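PDB 5GUF: CDP-archaeol synthase from Aeropyrum pernix K1, which catalyses the transfer of a cytidylyl group from CTP to an archaeal diether lipid phosphate, probably with magnesium, giving CDP-archaeol for membrane lipid synthesis. Local coordinates for residues A[117-129]-A[145-157]. Numbering follows the deposited sequence. Where two conformers were deposited one is given.
Sequences PAPLLDQLDFYLG and VAVEAAAAVLLLH. With K (potassium ion), chain F.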
ATOM      1  N   PRO A 117      -9.231   4.046  10.543  1.00 48.43           N
ATOM      2  CA  PRO A 117      -8.737   3.318   9.356  1.00 52.93           C
ATOM      3  C   PRO A 117      -7.474   3.925   8.758  1.00 49.97           C
ATOM      4  O   PRO A 117      -7.390   5.136   8.554  1.00 50.51           O
ATOM      5  CB  PRO A 117      -9.909   3.410   8.371  1.00 42.97           C
ATOM      6  CG  PRO A 117     -10.653   4.659   8.799  1.00 44.52           C
ATOM      7  CD  PRO A 117     -10.498   4.751  10.283  1.00 41.37           C
ATOM      8  N   ALA A 118      -6.491   3.067   8.481  1.00 47.03           N
ATOM      9  CA  ALA A 118      -5.364   3.382   7.602  1.00 43.71           C
ATOM     10  C   ALA A 118      -5.469   2.442   6.410  1.00 42.68           C
ATOM     11  O   ALA A 118      -4.889   1.344   6.427  1.00 39.35           O
ATOM     12  CB  ALA A 118      -4.028   3.218   8.318  1.00 36.91           C
ATOM     13  N   PRO A 119      -6.210   2.815   5.363  1.00 45.89           N
ATOM     14  CA  PRO A 119      -6.435   1.875   4.257  1.00 48.52           C
ATOM     15  C   PRO A 119      -5.117   1.499   3.593  1.00 47.43           C
ATOM     16  O   PRO A 119      -4.149   2.266   3.604  1.00 49.45           O
ATOM     17  CB  PRO A 119      -7.345   2.660   3.306  1.00 40.08           C
ATOM     18  CG  PRO A 119      -6.960   4.067   3.536  1.00 41.16           C
ATOM     19  CD  PRO A 119      -6.673   4.168   5.023  1.00 43.34           C
ATOM     20  N   LEU A 120      -5.088   0.290   3.036  1.00 41.14           N
ATOM     21  CA  LEU A 120      -3.866  -0.346   2.551  1.00 47.46           C
ATOM     22  C   LEU A 120      -3.010  -0.835   3.716  1.00 42.15           C
ATOM     23  O   LEU A 120      -2.823  -2.043   3.863  1.00 39.84           O
ATOM     24  CB  LEU A 120      -3.063   0.583   1.639  1.00 36.99           C
ATOM     25  CG  LEU A 120      -3.645   0.831   0.247  1.00 51.18           C
ATOM     26  CD1 LEU A 120      -2.539   1.344  -0.676  1.00 47.12           C
ATOM     27  CD2 LEU A 120      -4.358  -0.417  -0.349  1.00 38.42           C
ATOM     28  N   LEU A 121      -2.499   0.075   4.555  1.00 39.73           N
ATOM     29  CA  LEU A 121      -1.636  -0.351   5.658  1.00 36.48           C
ATOM     30  C   LEU A 121      -2.351  -1.329   6.591  1.00 41.31           C
ATOM     31  O   LEU A 121      -1.772  -2.348   6.984  1.00 39.83           O
ATOM     32  CB  LEU A 121      -1.130   0.862   6.442  1.00 36.66           C
ATOM     33  CG  LEU A 121      -0.239   0.571   7.663  1.00 44.87           C
ATOM     34  CD1 LEU A 121       1.058  -0.166   7.263  1.00 47.53           C
ATOM     35  CD2 LEU A 121       0.093   1.829   8.455  1.00 43.01           C
ATOM     36  N   ASP A 122      -3.611  -1.035   6.954  1.00 36.29           N
ATOM     37  CA  ASP A 122      -4.378  -1.923   7.830  1.00 40.30           C
ATOM     38  C   ASP A 122      -4.554  -3.312   7.222  1.00 43.52           C
ATOM     39  O   ASP A 122      -4.697  -4.297   7.951  1.00 40.60           O
ATOM     40  CB  ASP A 122      -5.766  -1.335   8.113  1.00 37.72           C
ATOM     41  CG  ASP A 122      -5.750  -0.237   9.176  1.00 48.95           C
ATOM     42  OD1 ASP A 122      -4.727  -0.097   9.881  1.00 43.22           O
ATOM     43  OD2 ASP A 122      -6.763   0.505   9.279  1.00 45.78           O
ATOM     44  N   GLN A 123      -4.586  -3.415   5.900  1.00 38.30           N
ATOM     45  CA  GLN A 123      -4.858  -4.704   5.285  1.00 40.45           C
ATOM     46  C   GLN A 123      -3.589  -5.456   4.905  1.00 39.80           C
ATOM     47  O   GLN A 123      -3.641  -6.671   4.732  1.00 46.24           O
ATOM     48  CB  GLN A 123      -5.733  -4.532   4.040  1.00 42.88           C
ATOM     49  CG  GLN A 123      -7.134  -3.996   4.293  1.00 48.40           C
ATOM     50  CD  GLN A 123      -7.170  -2.487   4.518  1.00 56.03           C
ATOM     51  OE1 GLN A 123      -6.340  -1.736   3.987  1.00 51.46           O
ATOM     52  NE2 GLN A 123      -8.137  -2.037   5.317  1.00 56.14           N
ATOM     53  N   LEU A 124      -2.450  -4.780   4.798  1.00 35.25           N
ATOM     54  CA  LEU A 124      -1.267  -5.390   4.219  1.00 37.33           C
ATOM     55  C   LEU A 124      -0.098  -5.551   5.188  1.00 45.21           C
ATOM     56  O   LEU A 124       0.830  -6.311   4.879  1.00 41.85           O
ATOM     57  CB  LEU A 124      -0.820  -4.581   2.996  1.00 37.65           C
ATOM     58  CG  LEU A 124      -1.770  -4.721   1.802  1.00 44.05           C
ATOM     59  CD1 LEU A 124      -1.201  -4.037   0.572  1.00 38.66           C
ATOM     60  CD2 LEU A 124      -2.073  -6.197   1.512  1.00 44.62           C
ATOM     61  N   ASP A 125      -0.129  -4.897   6.357  1.00 38.62           N
ATOM     62  CA  ASP A 125       1.009  -4.933   7.277  1.00 29.77           C
ATOM     63  C   ASP A 125       1.353  -6.359   7.695  1.00 29.12           C
ATOM     64  O   ASP A 125       2.528  -6.726   7.764  1.00 34.96           O
ATOM     65  CB  ASP A 125       0.706  -4.075   8.510  1.00 33.08           C
ATOM     66  CG  ASP A 125      -0.666  -4.406   9.152  1.00 45.45           C
ATOM     67  OD1 ASP A 125      -1.372  -5.347   8.699  1.00 45.70           O
ATOM     68  OD2 ASP A 125      -1.046  -3.722  10.125  1.00 47.57           O
ATOM     69  N   PHE A 126       0.345  -7.165   8.004  1.00 29.30           N
ATOM     70  CA  PHE A 126       0.591  -8.548   8.392  1.00 33.46           C
ATOM     71  C   PHE A 126       1.108  -9.366   7.211  1.00 35.10           C
ATOM     72  O   PHE A 126       1.917 -10.283   7.398  1.00 31.57           O
ATOM     73  CB  PHE A 126      -0.697  -9.176   8.951  1.00 29.85           C
ATOM     74  CG  PHE A 126      -1.594  -9.696   7.887  1.00 34.72           C
ATOM     75  CD1 PHE A 126      -2.496  -8.858   7.261  1.00 35.88           C
ATOM     76  CD2 PHE A 126      -1.485 -11.010   7.440  1.00 36.46           C
ATOM     77  CE1 PHE A 126      -3.302  -9.331   6.235  1.00 33.03           C
ATOM     78  CE2 PHE A 126      -2.279 -11.471   6.406  1.00 37.08           C
ATOM     79  CZ  PHE A 126      -3.197 -10.622   5.817  1.00 32.48           C
ATOM     80  N   TYR A 127       0.627  -9.061   6.002  1.00 26.82           N
ATOM     81  CA  TYR A 127       1.087  -9.760   4.809  1.00 30.06           C
ATOM     82  C   TYR A 127       2.565  -9.508   4.557  1.00 34.45           C
ATOM     83  O   TYR A 127       3.297 -10.429   4.168  1.00 35.60           O
ATOM     84  CB  TYR A 127       0.253  -9.330   3.601  1.00 32.29           C
ATOM     85  CG  TYR A 127       0.792  -9.789   2.268  1.00 38.20           C
ATOM     86  CD1 TYR A 127       0.682 -11.113   1.874  1.00 42.30           C
ATOM     87  CD2 TYR A 127       1.409  -8.893   1.393  1.00 39.38           C
ATOM     88  CE1 TYR A 127       1.172 -11.538   0.652  1.00 36.08           C
ATOM     89  CE2 TYR A 127       1.903  -9.315   0.169  1.00 39.21           C
ATOM     90  CZ  TYR A 127       1.784 -10.645  -0.189  1.00 41.31           C
ATOM     91  OH  TYR A 127       2.267 -11.091  -1.403  1.00 43.61           O
ATOM     92  N   LEU A 128       3.019  -8.272   4.792  1.00 34.02           N
ATOM     93  CA  LEU A 128       4.410  -7.880   4.570  1.00 34.77           C
ATOM     94  C   LEU A 128       5.344  -8.488   5.612  1.00 33.61           C
ATOM     95  O   LEU A 128       6.458  -8.905   5.279  1.00 37.44           O
ATOM     96  CB  LEU A 128       4.516  -6.347   4.582  1.00 41.99           C
ATOM     97  CG  LEU A 128       3.830  -5.587   3.432  1.00 45.23           C
ATOM     98  CD1 LEU A 128       3.709  -4.084   3.701  1.00 40.75           C
ATOM     99  CD2 LEU A 128       4.569  -5.841   2.110  1.00 36.67           C
ATOM    100  N   GLY A 129       4.921  -8.534   6.876  1.00 29.08           N
ATOM    101  CA  GLY A 129       5.699  -9.262   7.869  1.00 33.22           C
ATOM    102  C   GLY A 129       5.808 -10.748   7.551  1.00 31.60           C
ATOM    103  O   GLY A 129       6.887 -11.339   7.629  1.00 29.71           O
ATOM    104  N   VAL A 145       3.534 -12.832  -8.295  1.00 32.40           N
ATOM    105  CA  VAL A 145       2.706 -13.544  -7.335  1.00 36.18           C
ATOM    106  C   VAL A 145       2.716 -12.829  -5.987  1.00 32.04           C
ATOM    107  O   VAL A 145       1.749 -12.919  -5.226  1.00 37.52           O
ATOM    108  CB  VAL A 145       3.168 -15.016  -7.276  1.00 32.76           C
ATOM    109  CG1 VAL A 145       2.625 -15.744  -6.084  1.00 28.69           C
ATOM    110  CG2 VAL A 145       2.715 -15.729  -8.550  1.00 31.70           C
ATOM    111  N   ALA A 146       3.774 -12.075  -5.682  1.00 29.79           N
ATOM    112  CA  ALA A 146       3.767 -11.252  -4.476  1.00 31.12           C
ATOM    113  C   ALA A 146       2.741 -10.128  -4.585  1.00 33.31           C
ATOM    114  O   ALA A 146       2.078  -9.786  -3.601  1.00 38.03           O
ATOM    115  CB  ALA A 146       5.157 -10.679  -4.214  1.00 29.51           C
ATOM    116  N   VAL A 147       2.590  -9.551  -5.772  1.00 30.19           N
ATOM    117  CA  VAL A 147       1.556  -8.547  -5.986  1.00 33.96           C
ATOM    118  C   VAL A 147       0.169  -9.188  -5.982  1.00 38.55           C
ATOM    119  O   VAL A 147      -0.762  -8.682  -5.346  1.00 37.09           O
ATOM    120  CB  VAL A 147       1.825  -7.788  -7.296  1.00 39.88           C
ATOM    121  CG1 VAL A 147       0.659  -6.855  -7.623  1.00 41.75           C
ATOM    122  CG2 VAL A 147       3.144  -7.022  -7.197  1.00 31.15           C
ATOM    123  N   GLU A 148       0.010 -10.313  -6.689  1.00 37.78           N
ATOM    124  CA  GLU A 148      -1.295 -10.973  -6.749  1.00 43.59           C
ATOM    125  C   GLU A 148      -1.811 -11.309  -5.357  1.00 34.52           C
ATOM    126  O   GLU A 148      -2.953 -10.999  -5.024  1.00 40.40           O
ATOM    127  CB  GLU A 148      -1.218 -12.237  -7.607  1.00 37.52           C
ATOM    128  CG  GLU A 148      -1.067 -11.947  -9.085  1.00 41.59           C
ATOM    129  CD  GLU A 148      -0.799 -13.191  -9.907  1.00 51.40           C
ATOM    130  OE1 GLU A 148      -0.771 -14.306  -9.334  1.00 62.36           O
ATOM    131  OE2 GLU A 148      -0.624 -13.054 -11.135  1.00 57.98           O
ATOM    132  N   ALA A 149      -0.979 -11.947  -4.535  1.00 34.48           N
ATOM    133  CA  ALA A 149      -1.387 -12.281  -3.172  1.00 43.89           C
ATOM    134  C   ALA A 149      -1.798 -11.039  -2.383  1.00 42.37           C
ATOM    135  O   ALA A 149      -2.799 -11.063  -1.655  1.00 42.71           O
ATOM    136  CB  ALA A 149      -0.260 -13.022  -2.453  1.00 36.17           C
ATOM    137  N   ALA A 150      -1.044  -9.940  -2.519  1.00 41.51           N
ATOM    138  CA  ALA A 150      -1.427  -8.701  -1.845  1.00 44.78           C
ATOM    139  C   ALA A 150      -2.806  -8.236  -2.294  1.00 42.41           C
ATOM    140  O   ALA A 150      -3.634  -7.839  -1.466  1.00 38.94           O
ATOM    141  CB  ALA A 150      -0.389  -7.608  -2.094  1.00 35.32           C
ATOM    142  N   ALA A 151      -3.072  -8.290  -3.602  1.00 45.99           N
ATOM    143  CA  ALA A 151      -4.383  -7.916  -4.117  1.00 38.84           C
ATOM    144  C   ALA A 151      -5.444  -8.927  -3.719  1.00 45.30           C
ATOM    145  O   ALA A 151      -6.622  -8.572  -3.584  1.00 48.07           O
ATOM    146  CB  ALA A 151      -4.334  -7.772  -5.638  1.00 34.26           C
ATOM    147  N   ALA A 152      -5.055 -10.189  -3.534  1.00 40.98           N
ATOM    148  CA  ALA A 152      -6.008 -11.174  -3.038  1.00 41.00           C
ATOM    149  C   ALA A 152      -6.345 -10.909  -1.584  1.00 46.01           C
ATOM    150  O   ALA A 152      -7.473 -11.170  -1.152  1.00 49.27           O
ATOM    151  CB  ALA A 152      -5.459 -12.587  -3.211  1.00 38.83           C
ATOM    152  N   VAL A 153      -5.389 -10.394  -0.810  0.52 46.63           N
ATOM    153  CA  VAL A 153      -5.692  -9.985   0.557  0.52 47.84           C
ATOM    154  C   VAL A 153      -6.693  -8.837   0.547  0.52 49.88           C
ATOM    155  O   VAL A 153      -7.692  -8.853   1.276  0.52 49.51           O
ATOM    156  CB  VAL A 153      -4.405  -9.604   1.309  0.52 44.19           C
ATOM    157  CG1 VAL A 153      -4.751  -8.896   2.608  0.52 48.17           C
ATOM    158  CG2 VAL A 153      -3.577 -10.838   1.592  0.52 44.27           C
ATOM    159  N   LEU A 154      -6.438  -7.824  -0.286  1.00 47.49           N
ATOM    160  CA  LEU A 154      -7.382  -6.722  -0.429  1.00 49.83           C
ATOM    161  C   LEU A 154      -8.758  -7.229  -0.831  1.00 58.64           C
ATOM    162  O   LEU A 154      -9.765  -6.886  -0.204  1.00 60.98           O
ATOM    163  CB  LEU A 154      -6.866  -5.712  -1.451  1.00 43.50           C
ATOM    164  CG  LEU A 154      -5.544  -5.049  -1.081  1.00 46.84           C
ATOM    165  CD1 LEU A 154      -5.092  -4.130  -2.201  1.00 38.96           C
ATOM    166  CD2 LEU A 154      -5.703  -4.295   0.233  1.00 41.79           C
ATOM    167  N   LEU A 155      -8.815  -8.087  -1.853  1.00 53.74           N
ATOM    168  CA  LEU A 155     -10.103  -8.563  -2.347  1.00 53.90           C
ATOM    169  C   LEU A 155     -10.874  -9.317  -1.275  1.00 63.39           C
ATOM    170  O   LEU A 155     -12.100  -9.207  -1.203  1.00 75.87           O
ATOM    171  CB  LEU A 155      -9.911  -9.440  -3.582  1.00 54.42           C
ATOM    172  CG  LEU A 155      -9.557  -8.657  -4.842  1.00 60.23           C
ATOM    173  CD1 LEU A 155      -9.150  -9.601  -5.962  1.00 59.95           C
ATOM    174  CD2 LEU A 155     -10.744  -7.794  -5.242  1.00 62.91           C
ATOM    175  N   LEU A 156     -10.182 -10.068  -0.419  1.00 55.29           N
ATOM    176  CA  LEU A 156     -10.899 -10.836   0.591  1.00 61.56           C
ATOM    177  C   LEU A 156     -11.366  -9.932   1.735  1.00 75.29           C
ATOM    178  O   LEU A 156     -12.462 -10.113   2.274  1.00 78.76           O
ATOM    179  CB  LEU A 156     -10.012 -11.966   1.108  1.00 55.83           C
ATOM    180  CG  LEU A 156     -10.405 -12.551   2.467  1.00 68.25           C
ATOM    181  CD1 LEU A 156     -11.774 -13.206   2.293  1.00 68.89           C
ATOM    182  CD2 LEU A 156      -9.387 -13.572   2.979  1.00 63.33           C
ATOM    183  N   HIS A 157     -10.548  -8.956   2.122  1.00 71.23           N
ATOM    184  CA  HIS A 157     -10.979  -7.971   3.108  1.00 72.60           C
ATOM    185  C   HIS A 157     -12.210  -7.214   2.627  1.00 79.58           C
ATOM    186  O   HIS A 157     -13.198  -7.083   3.361  1.00 78.19           O
ATOM    187  CB  HIS A 157      -9.833  -7.010   3.428  1.00 70.42           C
ATOM    188  CG  HIS A 157      -8.954  -7.485   4.540  1.00 73.66           C
ATOM    189  ND1 HIS A 157      -8.974  -6.908   5.790  1.00 80.51           N
ATOM    190  CD2 HIS A 157      -8.029  -8.476   4.595  1.00 74.46           C
ATOM    191  CE1 HIS A 157      -8.102  -7.525   6.570  1.00 82.07           C
ATOM    192  NE2 HIS A 157      -7.515  -8.479   5.869  1.00 76.52           N
TER
HETATM  193  K     K F 205      -4.588  -4.375  11.271  1.00 64.36           K
HETATM  194  O   HOH W   1      -5.740  -1.880  12.231  1.00 50.26           O
HETATM  195  O   HOH W   2      -3.840  -6.623  10.320  1.00 53.02           O
HETATM  196  O   HOH W   3      -2.256  -2.948  12.593  1.00 44.14           O
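Tyr127 OH donates a hydrogen bond to the backbone carbonyl of Ala146, with 2.6 Å between OH and O. The hydroxyl lies in the carbonyl plane, on a lone pair. The Tyr127 side chain gets there with CG anti to its own backbone N (chi1 169°). It is a knob in a hole made by Ala146, Ala149, Ala150 and Val153. Ala150 CA lies over one face of the ring, offset toward the rim, and Ala150 CB is 3.6 Å from Tyr127 CE2. A leucine in place of Tyr127 would probably leave the Ala146 carbonyl without this donor and the alanine-lined hole poorly filled. In one of its two conformers, Val153 CG1 touches both Leu124 CD2 and, at 3.9 Å, Phe126 CE1. Leu154 CD2 packs on Gln123 CB at 3.8 Å and also meets Leu120 CD2. Gln123 CG makes an off-centre CH-pi contact with the poorly ordered His157 ring, 4.1 Å from its centroid. Asp122 O, at 3.3 Å from the potassium ion, and Asp100 both bind this ion. The His157 side chain is about 8 Å from bound CTP. This contact joins segments of two predicted transmembrane helices, their N-to-C directions 138° apart, with one knob-into-hole, Tyr127.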